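Local coordinates for polyketide cyclase / dehydrase and lipid transport (Nitrosospira multiformis, PDB 3P51), which is of unknown function but belongs to the polyketide cyclase/dehydrase and lipid transport family, and so probably binds a hydrophobic ligand, at residues A[10-13]-A[14-18]; A[81-85]-A[86-90]. One frame throughout, in Å; residues are numbered along the deposited sequence.

Interaction 1: A[10-13]-A[14-18]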
loop_
_atom_site.group_PDB
_atom_site.type_symbol
_atom_site.label_atom_id
_atom_site.label_comp_id
_atom_site.label_asym_id
_atom_site.label_seq_id
_atom_site.Cartn_x
_atom_site.Cartn_y
_atom_site.Cartn_z
ATOM N N VAL A 10 -4.630 -20.675 8.712
ATOM C CA VAL A 10 -5.620 -21.111 9.694
ATOM C C VAL A 10 -6.785 -21.789 8.966
ATOM O O VAL A 10 -7.346 -21.215 8.025
ATOM C CB VAL A 10 -6.153 -19.889 10.481
ATOM C CG1 VAL A 10 -7.309 -20.270 11.351
ATOM C CG2 VAL A 10 -5.048 -19.259 11.320
ATOM N N ASP A 11 -7.151 -23.002 9.387
ATOM C CA ASP A 11 -8.214 -23.751 8.706
ATOM C C ASP A 11 -9.620 -23.291 9.109
ATOM O O ASP A 11 -10.362 -24.016 9.780
ATOM C CB ASP A 11 -8.066 -25.268 8.907
ATOM C CG ASP A 11 -8.972 -26.078 7.969
ATOM O OD1 ASP A 11 -9.979 -25.526 7.479
ATOM O OD2 ASP A 11 -8.682 -27.267 7.712
ATOM N N ALA A 12 -9.973 -22.084 8.687
ATOM C CA ALA A 12 -11.301 -21.532 8.902
ATOM C C ALA A 12 -11.501 -20.394 7.912
ATOM O O ALA A 12 -10.531 -19.784 7.461
ATOM C CB ALA A 12 -11.438 -21.025 10.314
ATOM N N PRO A 13 -12.758 -20.117 7.555
ATOM C CA PRO A 13 -13.003 -19.054 6.578
ATOM C C PRO A 13 -12.636 -17.698 7.154
ATOM O O PRO A 13 -12.691 -17.503 8.370
ATOM C CB PRO A 13 -14.505 -19.170 6.282
ATOM C CG PRO A 13 -15.081 -19.982 7.378
ATOM C CD PRO A 13 -13.986 -20.835 7.939
ATOM N N VAL A 14 -12.240 -16.776 6.284
ATOM C CA VAL A 14 -11.700 -15.495 6.727
ATOM C C VAL A 14 -12.714 -14.692 7.543
ATOM O O VAL A 14 -12.332 -13.989 8.473
ATOM C CB VAL A 14 -11.169 -14.666 5.535
ATOM C CG1 VAL A 14 -12.326 -14.157 4.676
ATOM C CG2 VAL A 14 -10.287 -13.509 6.013
ATOM N N GLU A 15 -13.999 -14.796 7.200
ATOM C CA GLU A 15 -15.048 -14.088 7.942
ATOM C C GLU A 15 -15.094 -14.531 9.399
ATOM O O GLU A 15 -15.347 -13.728 10.299
ATOM C CB GLU A 15 -16.421 -14.313 7.315
ATOM C CG GLU A 15 -16.627 -13.685 5.936
ATOM C CD GLU A 15 -16.054 -14.522 4.799
ATOM O OE1 GLU A 15 -15.705 -15.705 5.038
ATOM O OE2 GLU A 15 -15.960 -13.991 3.666
ATOM N N ARG A 16 -14.864 -15.817 9.628
ATOM C CA ARG A 16 -14.869 -16.360 10.981
ATOM C C ARG A 16 -13.632 -15.932 11.765
ATOM O O ARG A 16 -13.717 -15.550 12.945
ATOM C CB ARG A 16 -14.953 -17.883 10.920
ATOM C CG ARG A 16 -15.225 -18.556 12.243
ATOM C CD ARG A 16 -16.121 -19.760 12.028
ATOM N NE ARG A 16 -16.224 -20.584 13.227
ATOM C CZ ARG A 16 -15.483 -21.664 13.453
ATOM N NH1 ARG A 16 -14.579 -22.053 12.562
ATOM N NH2 ARG A 16 -15.646 -22.357 14.572
ATOM N N VAL A 17 -12.473 -16.006 11.124
ATOM C CA VAL A 17 -11.249 -15.588 11.795
ATOM C C VAL A 17 -11.326 -14.107 12.136
ATOM O O VAL A 17 -11.004 -13.706 13.248
ATOM C CB VAL A 17 -9.994 -15.855 10.953
ATOM C CG1 VAL A 17 -8.770 -15.458 11.743
ATOM C CG2 VAL A 17 -9.909 -17.336 10.568
ATOM N N TRP A 18 -11.761 -13.291 11.180
ATOM C CA TRP A 18 -11.884 -11.856 11.433
ATOM C C TRP A 18 -12.846 -11.600 12.591
ATOM O O TRP A 18 -12.554 -10.819 13.491
ATOM C CB TRP A 18 -12.340 -11.112 10.166
ATOM C CG TRP A 18 -12.397 -9.596 10.317
ATOM C CD1 TRP A 18 -13.494 -8.794 10.133
ATOM C CD2 TRP A 18 -11.323 -8.718 10.695
ATOM N NE1 TRP A 18 -13.164 -7.478 10.364
ATOM C CE2 TRP A 18 -11.841 -7.401 10.702
ATOM C CE3 TRP A 18 -9.974 -8.913 11.012
ATOM C CZ2 TRP A 18 -11.057 -6.281 11.024
ATOM C CZ3 TRP A 18 -9.185 -7.790 11.342
ATOM C CH2 TRP A 18 -9.737 -6.498 11.343
#
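Val17 turns its CG2 methyl back onto the residues that lead into its own helix, meeting Val10 CG1 at 4.0 Å and the methyl of Ala12, just beside it. With CG1 anti to the backbone N (chi1 -177°), CG2 is left beside that nitrogen and faces the incoming chain. Ala12 is small enough to lie between Val17 and the guanidinium of Arg16, whose NH1 comes obliquely to within 4.0 Å of Ala12 CB. Pro13 occupies the N-cap; its ring already restrains phi, and it lacks an amide proton, which costs nothing where no preceding helical carbonyl needs a donor. Its carbonyl starts the helical bonding: Val17 N reaches Pro13 O at 3.1 Å, while Arg16 N adds a weak, bent bond of 3.0 Å. The partly exposed Pro13 ring crosses Arg16, CG 4.1 Å from Arg16 CB. Val10, Val14 and Val17 meet strand 105-116 through Val108 and Thr106, and Leu97 of strand 88-100 also packs on Val14 and Val17. The contact is thus divided: valine and alanine methyls pack the inner side by dispersion, with Ala12 O hydrogen-bonded to Thr106 OG1, while Glu15 and Arg16 keep their charges on the exposed side of the first turn.

Interaction 2: A[81-85]-A[86-90]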
loop_
_atom_site.group_PDB
_atom_site.type_symbol
_atom_site.label_atom_id
_atom_site.label_comp_id
_atom_site.label_asym_id
_atom_site.label_seq_id
_atom_site.Cartn_x
_atom_site.Cartn_y
_atom_site.Cartn_z
ATOM N N SER A 81 11.154 -5.057 29.333
ATOM C CA SER A 81 12.430 -5.272 28.658
ATOM C C SER A 81 12.332 -6.632 27.958
ATOM O O SER A 81 11.756 -7.569 28.513
ATOM C CB SER A 81 13.585 -5.220 29.673
ATOM O OG SER A 81 14.853 -5.086 29.030
ATOM N N PRO A 82 12.871 -6.745 26.729
ATOM C CA PRO A 82 13.687 -5.759 26.017
ATOM C C PRO A 82 12.900 -4.837 25.072
ATOM O O PRO A 82 13.505 -4.247 24.172
ATOM C CB PRO A 82 14.598 -6.654 25.184
ATOM C CG PRO A 82 13.668 -7.762 24.762
ATOM C CD PRO A 82 12.739 -7.989 25.945
ATOM N N VAL A 83 11.586 -4.712 25.255
ATOM C CA VAL A 83 10.814 -3.756 24.459
ATOM C C VAL A 83 10.251 -2.590 25.280
ATOM O O VAL A 83 9.184 -2.067 24.966
ATOM C CB VAL A 83 9.662 -4.431 23.675
ATOM C CG1 VAL A 83 10.210 -5.278 22.521
ATOM C CG2 VAL A 83 8.805 -5.264 24.611
ATOM N N SER A 84 10.969 -2.174 26.323
ATOM C CA SER A 84 10.555 -1.022 27.112
ATOM C C SER A 84 10.825 0.259 26.327
ATOM O O SER A 84 11.613 0.259 25.377
ATOM C CB SER A 84 11.313 -0.976 28.441
ATOM O OG SER A 84 12.635 -0.493 28.252
ATOM N N SER A 85 10.197 1.354 26.742
ATOM C CA SER A 85 10.332 2.613 26.019
ATOM C C SER A 85 11.712 3.227 26.204
ATOM O O SER A 85 12.069 4.179 25.507
ATOM C CB SER A 85 9.228 3.610 26.401
ATOM O OG SER A 85 9.101 3.742 27.799
ATOM N N GLY A 86 12.485 2.669 27.133
ATOM C CA GLY A 86 13.847 3.114 27.357
ATOM C C GLY A 86 14.806 2.477 26.371
ATOM O O GLY A 86 15.893 2.989 26.139
ATOM N N GLU A 87 14.406 1.362 25.767
ATOM C CA GLU A 87 15.307 0.682 24.838
ATOM C C GLU A 87 14.874 0.677 23.362
ATOM O O GLU A 87 15.717 0.527 22.481
ATOM C CB GLU A 87 15.655 -0.725 25.333
ATOM C CG GLU A 87 14.468 -1.571 25.705
ATOM C CD GLU A 87 14.744 -2.458 26.905
ATOM O OE1 GLU A 87 15.915 -2.826 27.133
ATOM O OE2 GLU A 87 13.778 -2.787 27.624
ATOM N N ILE A 88 13.582 0.858 23.087
ATOM C CA ILE A 88 13.127 1.000 21.705
ATOM C C ILE A 88 12.194 2.196 21.544
ATOM O O ILE A 88 11.690 2.736 22.531
ATOM C CB ILE A 88 12.400 -0.268 21.204
ATOM C CG1 ILE A 88 11.059 -0.448 21.920
ATOM C CG2 ILE A 88 13.277 -1.494 21.391
ATOM C CD1 ILE A 88 10.136 -1.520 21.271
ATOM N N TYR A 89 11.972 2.615 20.299
ATOM C CA TYR A 89 10.962 3.632 20.012
ATOM C C TYR A 89 10.269 3.385 18.674
ATOM O O TYR A 89 10.753 2.603 17.845
ATOM C CB TYR A 89 11.524 5.059 20.098
ATOM C CG TYR A 89 12.644 5.407 19.137
ATOM C CD1 TYR A 89 12.384 6.092 17.949
ATOM C CD2 TYR A 89 13.970 5.104 19.440
ATOM C CE1 TYR A 89 13.414 6.440 17.075
ATOM C CE2 TYR A 89 15.009 5.448 18.573
ATOM C CZ TYR A 89 14.725 6.115 17.395
ATOM O OH TYR A 89 15.753 6.445 16.536
ATOM N N ASN A 90 9.124 4.035 18.486
ATOM C CA ASN A 90 8.341 3.887 17.265
ATOM C C ASN A 90 8.022 2.437 16.937
ATOM O O ASN A 90 8.133 2.028 15.783
ATOM C CB ASN A 90 9.068 4.523 16.077
ATOM C CG ASN A 90 9.233 6.022 16.229
ATOM O OD1 ASN A 90 8.567 6.649 17.058
ATOM N ND2 ASN A 90 10.118 6.612 15.423
#
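The backbone of 81-85 folds back through a type I beta turn over residues 84-87 and runs on into strand 88-100, with a cis peptide before Pro82 bending the incoming loop. Ser84 O holds the turn with two bonds: Glu87 N closes it at 3.0 Å, from above the carbonyl plane, and Ile88 N extends it by one residue, arriving at 3.1 Å almost in line with the carbonyl. Glycine at 86 adds no side chain to this exposed bend. Within the loop, Glu87 reaches back: CG between its backbone N and carbonyl carbon (chi1 51°), with a bend at chi2, takes the chain past Pro82 O to Ser81 and Ser84. Three donors converge on Glu87 OE2: Ser84 OG, at 2.6 Å, from above the carboxylate plane; Ser81 OG, at 2.9 Å, on the syn side, 18° out of plane; and Ser84 N, 3.2 Å away, to which OE2 offers its anti lone pair. So many donors limit the carboxylate's rotation and would probably stabilise its negative charge. Serine suits both places, having a short arm that ends in a donor. Alongside, Val83 and Ile88 point the same way, and Ile88 CD1 rests 3.8 Å from Val83 CB. On the polar side, Ser85 OG hydrogen-bonds Glu78 of strand 71-78. The apolar side turns inward: helix 120-139 meets Val83 through Ala121 and Met125, and Ile88 packs on Trp114 of strand 105-116.

Interaction 1 comes first along the chain and interaction 2 well after it, their centres 33 Å apart and their nearest atoms about 20 Å apart, on opposite sides of the chain's centre. Residues 10-18 join strand 3-10, outermost in the sheet of this chain, to helix 14-21, whereas residues 81-90 connect strands 71-78 and 88-100. Strands 88-100 and 105-116 are common to both: Leu97, Thr106 and Val108 at one end of the pair pack on interaction 1, while Trp114 and Ser116 lie against Ile88 at the other. Helix 120-139 touches loop 81-85 near its beginning, and Phe140, just past its end, packs on Val10 and Ala12. This curved antiparallel sheet with a long C-terminal helix is consistent with the Bet v 1-like fold, whose members commonly enclose a hydrophobic ligand cavity.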